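Local coordinates for conserved membrane protein (Chlamydia abortus, PDB 6GZU) that combines deubiquitinating and acetyltransferase activities as a secreted chlamydial effector of the CE clan that induces Golgi fragmentation, at residues T25-L30 and L210-Y215; L30-S35 and R245-A250. All blocks are in the same frame, centred on the assembly; numbering follows the deposited sequence.

In the fold
Helix 20-33 serves both contacts, which share Leu-30 and have centres 10 Å apart. In contact 1 (25-30 with 210-215) it packs almost parallel to helix 204-217; in contact 2 (30-35 with 245-250) its C-terminal end holds the loop between helices 228-241 and 252-257. Asp-213 OD2 takes a salt bridge from Arg-245 NH1 at 2.9 Å, and Arg-29 NE lies 2.8 Å from Arg-245 O, a probable hydrogen bond. Buried contact 1 is centred about 10 Å, and superficial contact 2 about 17 Å, from the centre of the chain. Both lie away from the zinc site. Helix 204-217 begins at Cys-204, which with His-134 and Asp-151 has Cys-His-Asp triad geometry, probably the protease centre.

Contact 1: residues T25-L30 and L210-Y215; sequences THLIRL and LFLDKY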
loop_
_atom_site.group_PDB
_atom_site.type_symbol
_atom_site.label_atom_id
_atom_site.label_comp_id
_atom_site.label_asym_id
_atom_site.label_seq_id
_atom_site.Cartn_x
_atom_site.Cartn_y
_atom_site.Cartn_z
ATOM N N THR A 25 -5.598 -7.552 6.518
ATOM C CA THR A 25 -6.660 -8.537 6.343
ATOM C C THR A 25 -7.517 -8.111 5.159
ATOM O O THR A 25 -7.910 -8.962 4.362
ATOM C CB THR A 25 -7.512 -8.649 7.631
ATOM O OG1 THR A 25 -6.690 -9.207 8.657
ATOM C CG2 THR A 25 -8.745 -9.582 7.483
ATOM N N HIS A 26 -7.867 -6.820 5.074
ATOM C CA HIS A 26 -8.641 -6.370 3.920
ATOM C C HIS A 26 -7.899 -6.516 2.599
ATOM O O HIS A 26 -8.507 -6.847 1.580
ATOM C CB HIS A 26 -9.236 -4.961 4.100
ATOM C CG HIS A 26 -10.381 -4.705 3.173
ATOM N ND1 HIS A 26 -11.565 -5.417 3.267
ATOM C CD2 HIS A 26 -10.502 -3.885 2.103
ATOM C CE1 HIS A 26 -12.382 -5.006 2.311
ATOM N NE2 HIS A 26 -11.751 -4.095 1.579
ATOM N N LEU A 27 -6.602 -6.238 2.592
ATOM C CA LEU A 27 -5.799 -6.462 1.382
ATOM C C LEU A 27 -5.842 -7.921 0.960
ATOM O O LEU A 27 -6.048 -8.222 -0.219
ATOM C CB LEU A 27 -4.367 -5.937 1.554
ATOM C CG LEU A 27 -4.180 -4.424 1.376
ATOM C CD1 LEU A 27 -5.155 -3.490 1.980
ATOM C CD2 LEU A 27 -2.725 -4.109 1.822
ATOM N N ILE A 28 -5.726 -8.851 1.910
ATOM C CA ILE A 28 -5.807 -10.265 1.585
ATOM C C ILE A 28 -7.205 -10.616 1.052
ATOM O O ILE A 28 -7.344 -11.368 0.063
ATOM C CB ILE A 28 -5.461 -11.163 2.820
ATOM C CG1 ILE A 28 -3.965 -11.072 3.161
ATOM C CG2 ILE A 28 -5.870 -12.650 2.604
ATOM C CD1 ILE A 28 -3.027 -11.618 2.033
ATOM N N ARG A 29 -8.248 -10.098 1.702
ATOM C CA ARG A 29 -9.616 -10.261 1.198
ATOM C C ARG A 29 -9.709 -9.787 -0.272
ATOM O O ARG A 29 -10.208 -10.513 -1.136
ATOM C CB ARG A 29 -10.560 -9.478 2.095
ATOM C CG ARG A 29 -12.012 -9.513 1.772
ATOM C CD ARG A 29 -12.784 -8.683 2.833
ATOM N NE ARG A 29 -12.786 -9.260 4.170
ATOM C CZ ARG A 29 -12.280 -8.725 5.288
ATOM N NH1 ARG A 29 -11.679 -7.528 5.301
ATOM N NH2 ARG A 29 -12.357 -9.427 6.423
ATOM N N LEU A 30 -9.186 -8.597 -0.550
ATOM C CA LEU A 30 -9.173 -8.076 -1.918
ATOM C C LEU A 30 -8.359 -8.932 -2.864
ATOM O O LEU A 30 -8.732 -9.086 -4.029
ATOM C CB LEU A 30 -8.669 -6.622 -1.942
ATOM C CG LEU A 30 -9.702 -5.671 -1.354
ATOM C CD1 LEU A 30 -9.064 -4.295 -1.187
ATOM C CD2 LEU A 30 -10.933 -5.595 -2.213
ATOM N N LEU A 210 -11.253 1.051 2.011
ATOM C CA LEU A 210 -12.396 1.317 1.128
ATOM C C LEU A 210 -11.898 1.858 -0.218
ATOM O O LEU A 210 -12.378 1.448 -1.287
ATOM C CB LEU A 210 -13.352 2.336 1.786
ATOM C CG LEU A 210 -14.648 2.821 1.128
ATOM C CD1 LEU A 210 -15.537 3.486 2.209
ATOM C CD2 LEU A 210 -14.388 3.840 0.008
ATOM N N PHE A 211 -10.949 2.787 -0.191
ATOM C CA PHE A 211 -10.440 3.324 -1.447
ATOM C C PHE A 211 -9.879 2.218 -2.336
ATOM O O PHE A 211 -10.171 2.178 -3.551
ATOM C CB PHE A 211 -9.402 4.423 -1.222
ATOM C CG PHE A 211 -8.810 4.923 -2.500
ATOM C CD1 PHE A 211 -9.576 5.732 -3.351
ATOM C CD2 PHE A 211 -7.551 4.496 -2.886
ATOM C CE1 PHE A 211 -9.087 6.163 -4.581
ATOM C CE2 PHE A 211 -7.009 4.929 -4.103
ATOM C CZ PHE A 211 -7.788 5.778 -4.947
ATOM N N LEU A 212 -9.035 1.373 -1.768
ATOM C CA LEU A 212 -8.412 0.345 -2.608
ATOM C C LEU A 212 -9.497 -0.578 -3.177
ATOM O O LEU A 212 -9.440 -0.992 -4.332
ATOM C CB LEU A 212 -7.401 -0.481 -1.821
ATOM C CG LEU A 212 -6.688 -1.553 -2.672
ATOM C CD1 LEU A 212 -5.860 -0.898 -3.789
ATOM C CD2 LEU A 212 -5.796 -2.343 -1.759
ATOM N N ASP A 213 -10.475 -0.937 -2.349
ATOM C CA ASP A 213 -11.628 -1.735 -2.761
ATOM C C ASP A 213 -12.259 -1.169 -4.040
ATOM O O ASP A 213 -12.439 -1.868 -5.038
ATOM C CB ASP A 213 -12.628 -1.721 -1.616
ATOM C CG ASP A 213 -13.491 -2.912 -1.600
ATOM O OD1 ASP A 213 -14.202 -3.146 -2.596
ATOM O OD2 ASP A 213 -13.487 -3.619 -0.575
ATOM N N LYS A 214 -12.552 0.123 -4.024
ATOM C CA LYS A 214 -13.177 0.754 -5.164
ATOM C C LYS A 214 -12.228 0.971 -6.325
ATOM O O LYS A 214 -12.631 0.844 -7.473
ATOM C CB LYS A 214 -13.742 2.093 -4.709
ATOM C CG LYS A 214 -14.663 1.985 -3.513
ATOM C CD LYS A 214 -16.068 2.024 -3.937
ATOM C CE LYS A 214 -16.945 1.983 -2.702
ATOM N NZ LYS A 214 -18.312 1.491 -2.959
ATOM N N TYR A 215 -10.983 1.321 -6.024
ATOM C CA TYR A 215 -9.955 1.527 -7.058
ATOM C C TYR A 215 -9.781 0.285 -7.898
ATOM O O TYR A 215 -9.575 0.391 -9.119
ATOM C CB TYR A 215 -8.612 1.936 -6.419
ATOM C CG TYR A 215 -7.444 2.018 -7.362
ATOM C CD1 TYR A 215 -6.677 0.896 -7.631
ATOM C CD2 TYR A 215 -7.080 3.226 -7.967
ATOM C CE1 TYR A 215 -5.597 0.961 -8.499
ATOM C CE2 TYR A 215 -6.018 3.281 -8.850
ATOM C CZ TYR A 215 -5.284 2.143 -9.118
ATOM O OH TYR A 215 -4.196 2.169 -9.969
#
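His-26 and Asp-213 form the polar half of this helix pair. His-26 NE2 donates to Asp-213 OD2 at 2.8 Å, with an N-H...O angle of 147°. The oxygen lies at the ring edge, close to the imidazole plane, and accepts through its anti lone pair, on the side away from OD1. Ring and carboxylate are nearly coplanar. The other ring nitrogen is also engaged: Arg-29 NH1 donates to His-26 ND1 at 2.9 Å, and this bond lies in both the imidazole and the guanidinium plane. With CG anti to the backbone N (chi1 -160°), the His-26 ring spans the gap between its own helix and the carboxylate.

Apolar contacts make up the other half. Leu-212 CD2 touches two leucines of the facing helix, Leu-30 CD1 at 3.8 Å and Leu-27 CD1 at 4.0 Å. The second methyl of Leu-30, CD2, rests 3.6 Å from Asp-213 OD2, so the leucine fork straddles the step from the hydrocarbon side of the interface to the carboxylate.

Segments 25-30 and 210-215 run almost parallel, at 12° and with axes 10.5 Å apart. Helix 204-217 belongs to the Ulp1-type protease catalytic domain; it lies between helix 20-33 and the central sheet, since Leu-212 also touches Leu-137 and Ile-139 of strand 134-141. Phe-238 of helix 228-241 meets the His-26 ring edge-to-face.

The donor at NE2 and acceptor at ND1 are consistent with a neutral imidazole protonated on NE2. Its rotation is fixed from two edges. Asp-213 OD2 also receives a salt bridge from Arg-245, so two donors grip one oxygen, and the arginine would be expected to stabilise the negative charge of this carboxylate.

Contact 2: residues L30-S35 and R245-A250; sequences LSEKHS and RPITQA
Glu-32 presents its carboxylate to two successive backbone amides of the loop. Thr-248 N donates, almost straight at 172°, to Glu-32 OE1 at 3.0 Å, and this oxygen accepts through its syn lone pair. Gln-249 N reaches Glu-32 OE2 at 2.8 Å, approaching from above the carboxylate plane, 41° out of it. Two waters each donate to Glu-32 OE1 at 2.7 Å; one continues to Pro-246 O, the other is hydrogen-bonded to Thr-248 OG1. OE1 therefore has three donors.

The glutamate comes from near the C-terminal end of helix 20-33, and its bidentate grip ties that helix end to the irregular connection between helices 228-241 and 252-257. The chain is extended beyond CG, which carries the charge out to the loop backbone.

Around these bonds the packing is close. Gln-249 slides antiparallel past Glu-32, its amide stacked on the carboxylate with planes 9° apart, and Gln-249 CB lies 3.3 Å from Glu-32 OE2. Ile-247 CG2 approaches Glu-32 OE2 at 3.3 Å, the Ile-247 and Glu-32 side chains crossing at about a right angle. Farther inward, Leu-30 CD2 lies 3.8 Å from NH1 at the guanidinium edge of Arg-245, the arginine whose charge pairs with Asp-213.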
loop_
_atom_site.group_PDB
_atom_site.type_symbol
_atom_site.label_atom_id
_atom_site.label_comp_id
_atom_site.label_asym_id
_atom_site.label_seq_id
_atom_site.Cartn_x
_atom_site.Cartn_y
_atom_site.Cartn_z
ATOM N N LEU A 30 -9.186 -8.597 -0.550
ATOM C CA LEU A 30 -9.173 -8.076 -1.918
ATOM C C LEU A 30 -8.359 -8.932 -2.864
ATOM O O LEU A 30 -8.732 -9.086 -4.029
ATOM C CB LEU A 30 -8.669 -6.622 -1.942
ATOM C CG LEU A 30 -9.702 -5.671 -1.354
ATOM C CD1 LEU A 30 -9.064 -4.295 -1.187
ATOM C CD2 LEU A 30 -10.933 -5.595 -2.213
ATOM N N SER A 31 -7.265 -9.511 -2.379
ATOM C CA SER A 31 -6.421 -10.343 -3.243
ATOM C C SER A 31 -7.138 -11.603 -3.668
ATOM O O SER A 31 -6.757 -12.195 -4.668
ATOM C CB SER A 31 -5.088 -10.695 -2.564
ATOM O OG SER A 31 -5.265 -11.762 -1.636
ATOM N N GLU A 32 -8.186 -12.014 -2.952
ATOM C CA GLU A 32 -8.952 -13.192 -3.330
ATOM C C GLU A 32 -9.896 -12.850 -4.474
ATOM O O GLU A 32 -10.265 -13.711 -5.269
ATOM C CB GLU A 32 -9.735 -13.767 -2.131
ATOM C CG GLU A 32 -8.799 -14.265 -1.060
ATOM C CD GLU A 32 -9.460 -15.116 -0.003
ATOM O OE1 GLU A 32 -10.724 -15.117 0.150
ATOM O OE2 GLU A 32 -8.674 -15.796 0.690
ATOM N N LYS A 33 -10.287 -11.583 -4.549
ATOM C CA LYS A 33 -11.154 -11.122 -5.628
ATOM C C LYS A 33 -10.350 -10.680 -6.855
ATOM O O LYS A 33 -10.790 -10.876 -8.008
ATOM C CB LYS A 33 -11.970 -9.943 -5.122
ATOM C CG LYS A 33 -12.840 -9.325 -6.169
ATOM C CD LYS A 33 -13.713 -8.259 -5.572
ATOM C CE LYS A 33 -14.630 -7.715 -6.648
ATOM N NZ LYS A 33 -15.213 -6.387 -6.296
ATOM N N HIS A 34 -9.149 -10.160 -6.618
ATOM C CA HIS A 34 -8.309 -9.561 -7.659
ATOM C C HIS A 34 -6.971 -10.282 -7.685
ATOM O O HIS A 34 -6.083 -9.987 -6.900
ATOM C CB HIS A 34 -8.103 -8.071 -7.351
ATOM C CG HIS A 34 -9.373 -7.284 -7.368
ATOM N ND1 HIS A 34 -10.023 -6.942 -8.536
ATOM C CD2 HIS A 34 -10.134 -6.796 -6.354
ATOM C CE1 HIS A 34 -11.128 -6.273 -8.242
ATOM N NE2 HIS A 34 -11.217 -6.170 -6.924
ATOM N N SER A 35 -6.856 -11.265 -8.570
ATOM C CA SER A 35 -5.637 -12.059 -8.615
ATOM C C SER A 35 -4.395 -11.264 -9.031
ATOM O O SER A 35 -3.277 -11.734 -8.837
ATOM C CB SER A 35 -5.816 -13.269 -9.517
ATOM O OG SER A 35 -6.040 -12.878 -10.857
ATOM N N ARG A 245 -18.008 -11.080 3.635
ATOM C CA ARG A 245 -16.826 -11.268 2.786
ATOM C C ARG A 245 -15.636 -11.955 3.495
ATOM O O ARG A 245 -14.542 -11.393 3.569
ATOM C CB ARG A 245 -16.368 -9.904 2.228
ATOM C CG ARG A 245 -17.448 -9.140 1.466
ATOM C CD ARG A 245 -17.046 -7.677 1.267
ATOM N NE ARG A 245 -15.941 -7.548 0.348
ATOM C CZ ARG A 245 -15.314 -6.399 0.114
ATOM N NH1 ARG A 245 -14.316 -6.378 -0.730
ATOM N NH2 ARG A 245 -15.669 -5.286 0.767
ATOM N N PRO A 246 -15.846 -13.183 3.997
ATOM C CA PRO A 246 -14.791 -13.876 4.728
ATOM C C PRO A 246 -13.636 -14.246 3.797
ATOM O O PRO A 246 -13.798 -14.429 2.579
ATOM C CB PRO A 246 -15.502 -15.130 5.222
ATOM C CG PRO A 246 -16.641 -15.328 4.203
ATOM C CD PRO A 246 -17.098 -13.941 3.951
ATOM N N ILE A 247 -12.472 -14.393 4.401
ATOM C CA ILE A 247 -11.290 -14.888 3.689
ATOM C C ILE A 247 -11.429 -16.399 3.608
ATOM O O ILE A 247 -11.712 -17.045 4.616
ATOM C CB ILE A 247 -10.027 -14.473 4.433
ATOM C CG1 ILE A 247 -9.804 -12.946 4.270
ATOM C CG2 ILE A 247 -8.809 -15.307 3.938
ATOM C CD1 ILE A 247 -8.756 -12.413 5.187
ATOM N N THR A 248 -11.304 -16.979 2.413
ATOM C CA THR A 248 -11.517 -18.437 2.279
ATOM C C THR A 248 -10.356 -19.168 1.591
ATOM O O THR A 248 -10.326 -20.395 1.579
ATOM C CB THR A 248 -12.821 -18.826 1.485
ATOM O OG1 THR A 248 -12.666 -18.408 0.107
ATOM C CG2 THR A 248 -14.038 -18.151 2.090
ATOM N N GLN A 249 -9.378 -18.446 1.059
ATOM C CA GLN A 249 -8.319 -19.125 0.319
ATOM C C GLN A 249 -6.963 -19.043 1.011
ATOM O O GLN A 249 -5.943 -19.452 0.440
ATOM C CB GLN A 249 -8.177 -18.554 -1.094
ATOM C CG GLN A 249 -9.425 -18.484 -1.958
ATOM C CD GLN A 249 -9.190 -17.687 -3.263
ATOM O OE1 GLN A 249 -8.048 -17.486 -3.701
ATOM N NE2 GLN A 249 -10.275 -17.212 -3.865
ATOM N N ALA A 250 -6.910 -18.429 2.184
ATOM C CA ALA A 250 -5.654 -18.270 2.903
ATOM C C ALA A 250 -5.264 -19.507 3.681
ATOM O O ALA A 250 -6.130 -20.233 4.230
ATOM C CB ALA A 250 -5.763 -17.097 3.864
HETATM O O HOH W 1 -12.208 -12.881 0.669
HETATM O O HOH W 2 -13.022 -15.985 -0.945
#